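Local structure of fructose-1,6-bisphosphatase/inositol-1-monophosphatase (Thermotoga maritima, 2P3N) at residues V193-N198 / S228-F233; N180-G185 / L206-E211; L17-W22 / P92-S97. The protein is a magnesium-dependent phosphatase of broad specificity that hydrolyses fructose 1,6-bisphosphate and inositol monophosphates, and works as a homotetramer. All coordinates share one frame; numbering follows the deposited sequence.

Interaction 1: residues V193-N198 / S228-F233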
loop_
_atom_site.group_PDB
_atom_site.type_symbol
_atom_site.label_atom_id
_atom_site.label_comp_id
_atom_site.label_asym_id
_atom_site.label_seq_id
_atom_site.Cartn_x
_atom_site.Cartn_y
_atom_site.Cartn_z
ATOM N N VAL A 193 -9.935 25.022 9.124
ATOM C CA VAL A 193 -10.354 26.363 8.726
ATOM C C VAL A 193 -9.578 26.891 7.518
ATOM O O VAL A 193 -8.344 26.845 7.496
ATOM C CB VAL A 193 -10.183 27.343 9.904
ATOM C CG1 VAL A 193 -11.078 26.918 11.060
ATOM C CG2 VAL A 193 -8.737 27.359 10.360
ATOM N N THR A 194 -10.309 27.382 6.513
ATOM C CA THR A 194 -9.700 27.919 5.293
ATOM C C THR A 194 -10.078 29.374 5.060
ATOM O O THR A 194 -11.016 29.895 5.666
ATOM C CB THR A 194 -10.107 27.138 4.021
ATOM O OG1 THR A 194 -11.519 27.253 3.814
ATOM C CG2 THR A 194 -9.738 25.682 4.139
ATOM N N TRP A 195 -9.360 30.007 4.139
ATOM C CA TRP A 195 -9.561 31.415 3.836
ATOM C C TRP A 195 -9.302 31.705 2.363
ATOM O O TRP A 195 -8.246 31.373 1.833
ATOM C CB TRP A 195 -8.597 32.229 4.695
ATOM C CG TRP A 195 -9.042 33.603 4.999
ATOM C CD1 TRP A 195 -10.326 34.064 5.020
ATOM C CD2 TRP A 195 -8.217 34.683 5.454
ATOM N NE1 TRP A 195 -10.355 35.365 5.470
ATOM C CE2 TRP A 195 -9.075 35.769 5.745
ATOM C CE3 TRP A 195 -6.837 34.836 5.650
ATOM C CZ2 TRP A 195 -8.597 36.998 6.226
ATOM C CZ3 TRP A 195 -6.358 36.063 6.131
ATOM C CH2 TRP A 195 -7.240 37.124 6.413
ATOM N N ARG A 196 -10.269 32.340 1.712
ATOM C CA ARG A 196 -10.144 32.690 0.302
ATOM C C ARG A 196 -9.881 31.464 -0.553
ATOM O O ARG A 196 -8.859 31.385 -1.228
ATOM C CB ARG A 196 -9.002 33.688 0.089
ATOM C CG ARG A 196 -8.970 34.839 1.079
ATOM C CD ARG A 196 -8.078 35.954 0.564
ATOM N NE ARG A 196 -7.631 36.841 1.631
ATOM C CZ ARG A 196 -6.808 36.475 2.609
ATOM N NH1 ARG A 196 -6.339 35.234 2.662
ATOM N NH2 ARG A 196 -6.438 37.357 3.525
ATOM N N ILE A 197 -10.807 30.511 -0.522
ATOM C CA ILE A 197 -10.677 29.284 -1.300
ATOM C C ILE A 197 -11.818 29.184 -2.320
ATOM O O ILE A 197 -12.879 29.774 -2.129
ATOM C CB ILE A 197 -10.713 28.044 -0.375
ATOM C CG1 ILE A 197 -12.133 27.814 0.157
ATOM C CG2 ILE A 197 -9.757 28.241 0.790
ATOM C CD1 ILE A 197 -12.678 28.943 0.973
ATOM N N ASN A 198 -11.607 28.450 -3.409
ATOM C CA ASN A 198 -12.660 28.307 -4.405
ATOM C C ASN A 198 -13.479 27.065 -4.097
ATOM O O ASN A 198 -13.066 26.221 -3.305
ATOM C CB ASN A 198 -12.067 28.211 -5.805
ATOM C CG ASN A 198 -11.148 29.363 -6.119
ATOM O OD1 ASN A 198 -9.956 29.321 -5.810
ATOM N ND2 ASN A 198 -11.696 30.411 -6.720
ATOM N N SER A 228 -19.128 29.600 -0.334
ATOM C CA SER A 228 -18.783 30.491 0.766
ATOM C C SER A 228 -17.291 30.797 0.648
ATOM O O SER A 228 -16.530 29.992 0.113
ATOM C CB SER A 228 -19.085 29.811 2.097
ATOM O OG SER A 228 -20.386 29.249 2.077
ATOM N N LYS A 229 -16.869 31.957 1.140
ATOM C CA LYS A 229 -15.462 32.345 1.049
ATOM C C LYS A 229 -14.581 31.847 2.197
ATOM O O LYS A 229 -13.401 31.549 1.995
ATOM C CB LYS A 229 -15.353 33.871 0.926
ATOM C CG LYS A 229 -16.233 34.659 1.898
ATOM C CD LYS A 229 -16.064 36.167 1.725
ATOM C CE LYS A 229 -16.990 36.929 2.652
ATOM N NZ LYS A 229 -16.792 38.394 2.547
ATOM N N ASN A 230 -15.149 31.764 3.397
ATOM C CA ASN A 230 -14.410 31.296 4.567
ATOM C C ASN A 230 -15.019 29.973 4.990
ATOM O O ASN A 230 -16.234 29.787 4.882
ATOM C CB ASN A 230 -14.537 32.282 5.728
ATOM C CG ASN A 230 -14.804 33.696 5.272
ATOM O OD1 ASN A 230 -14.064 34.248 4.451
ATOM N ND2 ASN A 230 -15.869 34.300 5.809
ATOM N N PHE A 231 -14.189 29.065 5.497
ATOM C CA PHE A 231 -14.679 27.754 5.908
ATOM C C PHE A 231 -14.159 27.224 7.225
ATOM O O PHE A 231 -12.963 27.271 7.516
ATOM C CB PHE A 231 -14.394 26.732 4.809
ATOM C CG PHE A 231 -15.409 26.737 3.709
ATOM C CD1 PHE A 231 -16.615 26.078 3.867
ATOM C CD2 PHE A 231 -15.173 27.424 2.531
ATOM C CE1 PHE A 231 -17.565 26.101 2.874
ATOM C CE2 PHE A 231 -16.122 27.452 1.536
ATOM C CZ PHE A 231 -17.324 26.788 1.709
ATOM N N ILE A 232 -15.089 26.706 8.017
ATOM C CA ILE A 232 -14.766 26.133 9.309
ATOM C C ILE A 232 -15.367 24.738 9.384
ATOM O O ILE A 232 -16.590 24.587 9.449
ATOM C CB ILE A 232 -15.334 26.988 10.477
ATOM C CG1 ILE A 232 -14.773 28.415 10.404
ATOM C CG2 ILE A 232 -14.978 26.344 11.827
ATOM C CD1 ILE A 232 -15.306 29.353 11.470
ATOM N N PHE A 233 -14.502 23.725 9.347
ATOM C CA PHE A 233 -14.935 22.329 9.444
ATOM C C PHE A 233 -14.667 21.862 10.870
ATOM O O PHE A 233 -13.587 22.106 11.419
ATOM C CB PHE A 233 -14.160 21.436 8.468
ATOM C CG PHE A 233 -14.322 21.817 7.021
ATOM C CD1 PHE A 233 -13.549 22.831 6.464
ATOM C CD2 PHE A 233 -15.245 21.156 6.213
ATOM C CE1 PHE A 233 -13.693 23.175 5.124
ATOM C CE2 PHE A 233 -15.396 21.497 4.872
ATOM C CZ PHE A 233 -14.619 22.507 4.326
#
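Two antiparallel neighbours of the five-stranded mixed sheet, strands 191-195 and 230-234, are zipped together here. Thr194 and Phe231 form a hydrogen-bonded pair. Thr194 N reaches Phe231 O at 2.8 Å, in the carbonyl plane; the return bond from Phe231 N to Thr194 O is longer, 3.3 Å, with Phe231 N standing 45° out of the Thr194 carbonyl plane. Phe231 O also receives a CA-H contact from Val193. On the face carrying Thr194 and Phe231, the side chains run side by side. The threonine chi1 of 63° swings OG1 against Phe231 CB at 3.1 Å, where this hydroxyl is buried with no hydrogen-bonding partner in the model. The phenyl ring packs on Ile202 and Leu206 of helix 199-211. An alanine in place of Phe231 removes that ring and is likely to open a gap between sheet and helix. The other face pairs Val193 CG1 with Ile232 CG2 at 4.0 Å, under helix 239-253. Beyond Trp195 the chain turns, and Arg196, which probably binds substrate, as in related phosphatases, lays its guanidinium over the indole, CZ 3.4 Å above the Trp195 ring plane. Asn230 OD1 approaches the indole edge instead. Such a strand pair belongs to the smaller sheet of the layered alpha/beta inositol monophosphatase fold.

Interaction 2: residues N180-G185 / L206-E211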
loop_
_atom_site.group_PDB
_atom_site.type_symbol
_atom_site.label_atom_id
_atom_site.label_comp_id
_atom_site.label_asym_id
_atom_site.label_seq_id
_atom_site.Cartn_x
_atom_site.Cartn_y
_atom_site.Cartn_z
ATOM N N ASN A 180 -7.790 17.741 4.019
ATOM C CA ASN A 180 -7.861 18.184 5.409
ATOM C C ASN A 180 -9.286 18.275 5.898
ATOM O O ASN A 180 -9.555 18.039 7.071
ATOM C CB ASN A 180 -7.183 19.542 5.589
ATOM C CG ASN A 180 -5.670 19.436 5.639
ATOM O OD1 ASN A 180 -4.965 20.446 5.696
ATOM N ND2 ASN A 180 -5.162 18.208 5.621
ATOM N N ALA A 181 -10.199 18.631 5.002
ATOM C CA ALA A 181 -11.603 18.741 5.368
ATOM C C ALA A 181 -12.132 17.342 5.615
ATOM O O ALA A 181 -12.856 17.103 6.576
ATOM C CB ALA A 181 -12.383 19.397 4.249
ATOM N N ALA A 182 -11.749 16.423 4.729
ATOM C CA ALA A 182 -12.161 15.017 4.798
ATOM C C ALA A 182 -11.609 14.322 6.036
ATOM O O ALA A 182 -12.233 13.406 6.571
ATOM C CB ALA A 182 -11.708 14.282 3.551
ATOM N N TYR A 183 -10.440 14.755 6.488
ATOM C CA TYR A 183 -9.845 14.165 7.666
ATOM C C TYR A 183 -10.689 14.434 8.904
ATOM O O TYR A 183 -10.690 13.632 9.834
ATOM C CB TYR A 183 -8.423 14.695 7.864
ATOM C CG TYR A 183 -7.360 13.857 7.182
ATOM C CD1 TYR A 183 -7.710 12.808 6.317
ATOM C CD2 TYR A 183 -6.009 14.117 7.382
ATOM C CE1 TYR A 183 -6.733 12.040 5.665
ATOM C CE2 TYR A 183 -5.026 13.362 6.740
ATOM C CZ TYR A 183 -5.393 12.328 5.882
ATOM O OH TYR A 183 -4.420 11.599 5.230
ATOM N N VAL A 184 -11.407 15.555 8.929
ATOM C CA VAL A 184 -12.243 15.848 10.089
ATOM C C VAL A 184 -13.432 14.900 10.039
ATOM O O VAL A 184 -13.901 14.410 11.067
ATOM C CB VAL A 184 -12.765 17.329 10.115
ATOM C CG1 VAL A 184 -11.674 18.295 9.668
ATOM C CG2 VAL A 184 -14.011 17.471 9.268
ATOM N N GLY A 185 -13.911 14.638 8.829
ATOM C CA GLY A 185 -15.036 13.740 8.668
ATOM C C GLY A 185 -14.674 12.335 9.107
ATOM O O GLY A 185 -15.541 11.580 9.528
ATOM N N LEU A 206 -17.049 19.265 1.978
ATOM C CA LEU A 206 -18.200 19.799 2.676
ATOM C C LEU A 206 -19.258 18.741 2.989
ATOM O O LEU A 206 -19.697 18.626 4.134
ATOM C CB LEU A 206 -18.817 20.932 1.865
ATOM C CG LEU A 206 -19.974 21.641 2.560
ATOM C CD1 LEU A 206 -19.819 23.142 2.415
ATOM C CD2 LEU A 206 -21.287 21.159 1.975
ATOM N N ILE A 207 -19.668 17.967 1.988
ATOM C CA ILE A 207 -20.676 16.945 2.222
ATOM C C ILE A 207 -20.113 15.790 3.040
ATOM O O ILE A 207 -20.842 15.118 3.767
ATOM C CB ILE A 207 -21.266 16.403 0.888
ATOM C CG1 ILE A 207 -22.383 15.395 1.192
ATOM C CG2 ILE A 207 -20.176 15.769 0.034
ATOM C CD1 ILE A 207 -23.243 15.020 -0.003
ATOM N N ILE A 208 -18.808 15.569 2.930
ATOM C CA ILE A 208 -18.150 14.495 3.663
ATOM C C ILE A 208 -18.100 14.786 5.158
ATOM O O ILE A 208 -18.220 13.871 5.972
ATOM C CB ILE A 208 -16.716 14.257 3.145
ATOM C CG1 ILE A 208 -16.771 13.608 1.764
ATOM C CG2 ILE A 208 -15.940 13.384 4.124
ATOM C CD1 ILE A 208 -15.451 13.616 1.035
ATOM N N VAL A 209 -17.919 16.051 5.524
ATOM C CA VAL A 209 -17.875 16.422 6.934
ATOM C C VAL A 209 -19.267 16.368 7.566
ATOM O O VAL A 209 -19.440 15.848 8.656
ATOM C CB VAL A 209 -17.310 17.833 7.127
ATOM C CG1 VAL A 209 -17.321 18.186 8.600
ATOM C CG2 VAL A 209 -15.901 17.908 6.581
ATOM N N LYS A 210 -20.259 16.900 6.869
ATOM C CA LYS A 210 -21.619 16.911 7.378
ATOM C C LYS A 210 -22.248 15.520 7.399
ATOM O O LYS A 210 -22.971 15.185 8.339
ATOM C CB LYS A 210 -22.473 17.883 6.555
ATOM C CG LYS A 210 -21.913 19.307 6.541
ATOM C CD LYS A 210 -22.895 20.335 5.990
ATOM C CE LYS A 210 -23.199 20.115 4.517
ATOM N NZ LYS A 210 -24.079 21.191 3.972
ATOM N N GLU A 211 -21.986 14.710 6.373
ATOM C CA GLU A 211 -22.528 13.351 6.334
ATOM C C GLU A 211 -21.865 12.499 7.413
ATOM O O GLU A 211 -22.377 11.453 7.804
ATOM C CB GLU A 211 -22.306 12.714 4.965
ATOM C CG GLU A 211 -23.341 13.116 3.944
ATOM C CD GLU A 211 -24.716 12.553 4.257
ATOM O OE1 GLU A 211 -25.699 13.317 4.180
ATOM O OE2 GLU A 211 -24.823 11.349 4.570
#
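The carbonyl oxygen of Ala181 takes the N-H of Val184 at 3.2 Å within its own helix, and Val209 CG2 of the neighbouring helix presses on it at 3.1 Å. Helices 177-185 and 199-211 run almost parallel here, their short axes 7.9 Å apart and 13° from alignment. Val184 and Val209 form the tightest apolar pair. A chi1 of -40° sends Val184 CG2 between its backbone N and carbonyl carbon, and that methyl meets Val209 CG2 at 3.3 Å, closer than usual van der Waals contact. Ile208 points toward the other helix and sets CG2 over the backbone at Ala182 CA, 4.2 Å away. Close approach of the backbones is possible at Gly185, whose CA lies 4.3 Å from Val209 CA; a beta carbon there would collide with Ile208 O. Underneath, Phe233 of strand 230-234 touches Val184 and Val209. Tyr183 OH bonds Glu118 on strand 118-123, and Glu211 accepts the N-H groups of Gly127, which starts strand 127-130, and Gly125 just before it, tying both helices to the larger sheet. Ala181, Ala182 and Gly185 let the branched Ile208 and Val209 come close; this buried pair belongs to the middle helical layer of the superfamily's alpha-beta-alpha-beta-alpha sandwich.

Interaction 3: residues L17-W22 / P92-S97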
loop_
_atom_site.group_PDB
_atom_site.type_symbol
_atom_site.label_atom_id
_atom_site.label_comp_id
_atom_site.label_asym_id
_atom_site.label_seq_id
_atom_site.Cartn_x
_atom_site.Cartn_y
_atom_site.Cartn_z
ATOM N N LEU A 17 -2.019 8.153 -12.683
ATOM C CA LEU A 17 -1.311 8.971 -13.646
ATOM C C LEU A 17 -0.506 9.986 -12.866
ATOM O O LEU A 17 0.592 10.349 -13.268
ATOM C CB LEU A 17 -2.286 9.697 -14.560
ATOM C CG LEU A 17 -1.661 10.899 -15.262
ATOM C CD1 LEU A 17 -0.689 10.409 -16.306
ATOM C CD2 LEU A 17 -2.740 11.753 -15.883
ATOM N N LEU A 18 -1.062 10.451 -11.750
ATOM C CA LEU A 18 -0.385 11.437 -10.918
ATOM C C LEU A 18 0.829 10.825 -10.242
ATOM O O LEU A 18 1.828 11.507 -10.020
ATOM C CB LEU A 18 -1.328 11.989 -9.837
ATOM C CG LEU A 18 -2.507 12.866 -10.271
ATOM C CD1 LEU A 18 -3.238 13.354 -9.051
ATOM C CD2 LEU A 18 -2.012 14.038 -11.076
ATOM N N MET A 19 0.739 9.539 -9.917
ATOM C CA MET A 19 1.838 8.852 -9.259
ATOM C C MET A 19 3.053 8.734 -10.166
ATOM O O MET A 19 4.191 8.692 -9.697
ATOM C CB MET A 19 1.389 7.477 -8.796
ATOM C CG MET A 19 0.458 7.528 -7.605
ATOM S SD MET A 19 1.183 8.315 -6.153
ATOM C CE MET A 19 2.082 6.941 -5.484
ATOM N N ILE A 20 2.806 8.679 -11.468
ATOM C CA ILE A 20 3.882 8.595 -12.436
ATOM C C ILE A 20 4.786 9.817 -12.290
ATOM O O ILE A 20 6.012 9.707 -12.315
ATOM C CB ILE A 20 3.328 8.583 -13.880
ATOM C CG1 ILE A 20 2.608 7.265 -14.152
ATOM C CG2 ILE A 20 4.459 8.823 -14.870
ATOM C CD1 ILE A 20 2.150 7.083 -15.564
ATOM N N HIS A 21 4.164 10.971 -12.094
ATOM C CA HIS A 21 4.872 12.234 -12.015
ATOM C C HIS A 21 5.108 12.834 -10.637
ATOM O O HIS A 21 5.729 13.894 -10.515
ATOM C CB HIS A 21 4.120 13.237 -12.879
ATOM C CG HIS A 21 3.884 12.757 -14.279
ATOM N ND1 HIS A 21 4.867 12.772 -15.246
ATOM C CD2 HIS A 21 2.800 12.185 -14.855
ATOM C CE1 HIS A 21 4.402 12.225 -16.354
ATOM N NE2 HIS A 21 3.150 11.862 -16.143
ATOM N N TRP A 22 4.616 12.172 -9.604
ATOM C CA TRP A 22 4.759 12.670 -8.250
ATOM C C TRP A 22 6.211 13.032 -7.939
ATOM O O TRP A 22 7.119 12.233 -8.161
ATOM C CB TRP A 22 4.221 11.617 -7.284
ATOM C CG TRP A 22 4.200 12.026 -5.858
ATOM C CD1 TRP A 22 3.940 13.274 -5.353
ATOM C CD2 TRP A 22 4.423 11.176 -4.734
ATOM N NE1 TRP A 22 3.991 13.248 -3.978
ATOM C CE2 TRP A 22 4.285 11.972 -3.573
ATOM C CE3 TRP A 22 4.723 9.819 -4.594
ATOM C CZ2 TRP A 22 4.444 11.449 -2.286
ATOM C CZ3 TRP A 22 4.882 9.302 -3.315
ATOM C CH2 TRP A 22 4.742 10.115 -2.179
ATOM N N PRO A 92 3.432 13.335 0.092
ATOM C CA PRO A 92 2.217 12.540 -0.142
ATOM C C PRO A 92 0.859 13.205 0.079
ATOM O O PRO A 92 -0.166 12.659 -0.339
ATOM C CB PRO A 92 2.424 11.325 0.764
ATOM C CG PRO A 92 3.279 11.878 1.886
ATOM C CD PRO A 92 4.266 12.740 1.155
ATOM N N ASN A 93 0.839 14.381 0.705
ATOM C CA ASN A 93 -0.438 15.054 0.967
ATOM C C ASN A 93 -1.039 15.860 -0.176
ATOM O O ASN A 93 -1.088 17.090 -0.142
ATOM C CB ASN A 93 -0.353 15.935 2.222
ATOM C CG ASN A 93 -0.239 15.118 3.493
ATOM O OD1 ASN A 93 0.829 14.602 3.821
ATOM N ND2 ASN A 93 -1.343 14.982 4.205
ATOM N N PHE A 94 -1.496 15.148 -1.193
ATOM C CA PHE A 94 -2.155 15.778 -2.322
ATOM C C PHE A 94 -3.302 14.842 -2.684
ATOM O O PHE A 94 -3.262 13.653 -2.354
ATOM C CB PHE A 94 -1.180 15.984 -3.490
ATOM C CG PHE A 94 -0.703 14.720 -4.124
ATOM C CD1 PHE A 94 -1.391 14.164 -5.198
ATOM C CD2 PHE A 94 0.444 14.091 -3.664
ATOM C CE1 PHE A 94 -0.943 12.999 -5.809
ATOM C CE2 PHE A 94 0.905 12.913 -4.274
ATOM C CZ PHE A 94 0.206 12.371 -5.348
ATOM N N SER A 95 -4.333 15.376 -3.331
ATOM C CA SER A 95 -5.485 14.572 -3.696
ATOM C C SER A 95 -6.217 15.096 -4.921
ATOM O O SER A 95 -5.886 16.155 -5.462
ATOM C CB SER A 95 -6.454 14.520 -2.517
ATOM O OG SER A 95 -6.752 15.823 -2.046
ATOM N N ILE A 96 -7.204 14.320 -5.361
ATOM C CA ILE A 96 -8.045 14.676 -6.496
ATOM C C ILE A 96 -9.429 14.824 -5.900
ATOM O O ILE A 96 -9.872 13.978 -5.135
ATOM C CB ILE A 96 -8.120 13.568 -7.557
ATOM C CG1 ILE A 96 -6.719 13.098 -7.957
ATOM C CG2 ILE A 96 -8.830 14.097 -8.785
ATOM C CD1 ILE A 96 -6.756 12.004 -9.045
ATOM N N SER A 97 -10.126 15.890 -6.245
ATOM C CA SER A 97 -11.443 16.079 -5.676
ATOM C C SER A 97 -12.531 16.207 -6.737
ATOM O O SER A 97 -12.341 16.849 -7.775
ATOM C CB SER A 97 -11.429 17.303 -4.763
ATOM O OG SER A 97 -12.527 17.280 -3.874
#
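Trp22 and Phe94 meet with their planes at 48°, the five-membered ring and the phenyl 4.6 Å apart between centroids. Phe94 CE2 lies over one indole face, 3.1 Å above its plane and shifted toward the rim. Pro92 takes the edge instead: its N sits near the indole plane, 3.2 Å from Trp22 CZ2, while Pro92 CB is 3.7 Å from the same carbon. Trp22 CG stands anti to the backbone N (chi1 -175°), which carries the indole across to Pro92 and Phe94, and a hydrogen bond from NE1 to Leu91 O fixes the ring's rotation. Along the helix, Leu18 CD1 touches the phenyl edge, 4.0 Å from Phe94 CE1. Leu18 CD1 also lies 3.7 Å from Ile96 CG1. Met19 SD comes to the same phenyl rim one atom on, 4.2 Å from Phe94 CZ. The contact thus packs the C-terminal part of helix 2-21 and Trp22 onto loop 92-94 and the first residues of strand 95-102, in the outer helical layer on the larger sheet of the inositol monophosphatase fold. Phe87 packs edge-to-face on Phe94, Ile41 of helix 40-56 backs Leu18, and Arg188 of a second subunit packs on Trp22 and Pro92. The backbones of Ser95 and Ser97 bond those of Asp82 and Asp79, the latter a magnesium ligand.

Interactions 1 and 2 share one core, their centres 13 Å apart. Phe233 CE2 meets Ala181 CB at 3.7 Å, and Phe231 CE1 meets Leu206 CD1 at 3.7 Å; their segments alternate along the chain, with strand 191-195 lying in sequence between the two helices. Interaction 3 touches neither: its nearest atoms are about 5 Å from interaction 2 and about 9 Å from interaction 1, whose centre is on the opposite side of the chain's centre. The bound magnesium lies about 8 Å from the side chain of Phe94. The side chain of Leu18 is about 3 Å from that of its ligand Ile81, and that of Ile197 about 4 Å from that of Asp201, a probable ligand of a second magnesium.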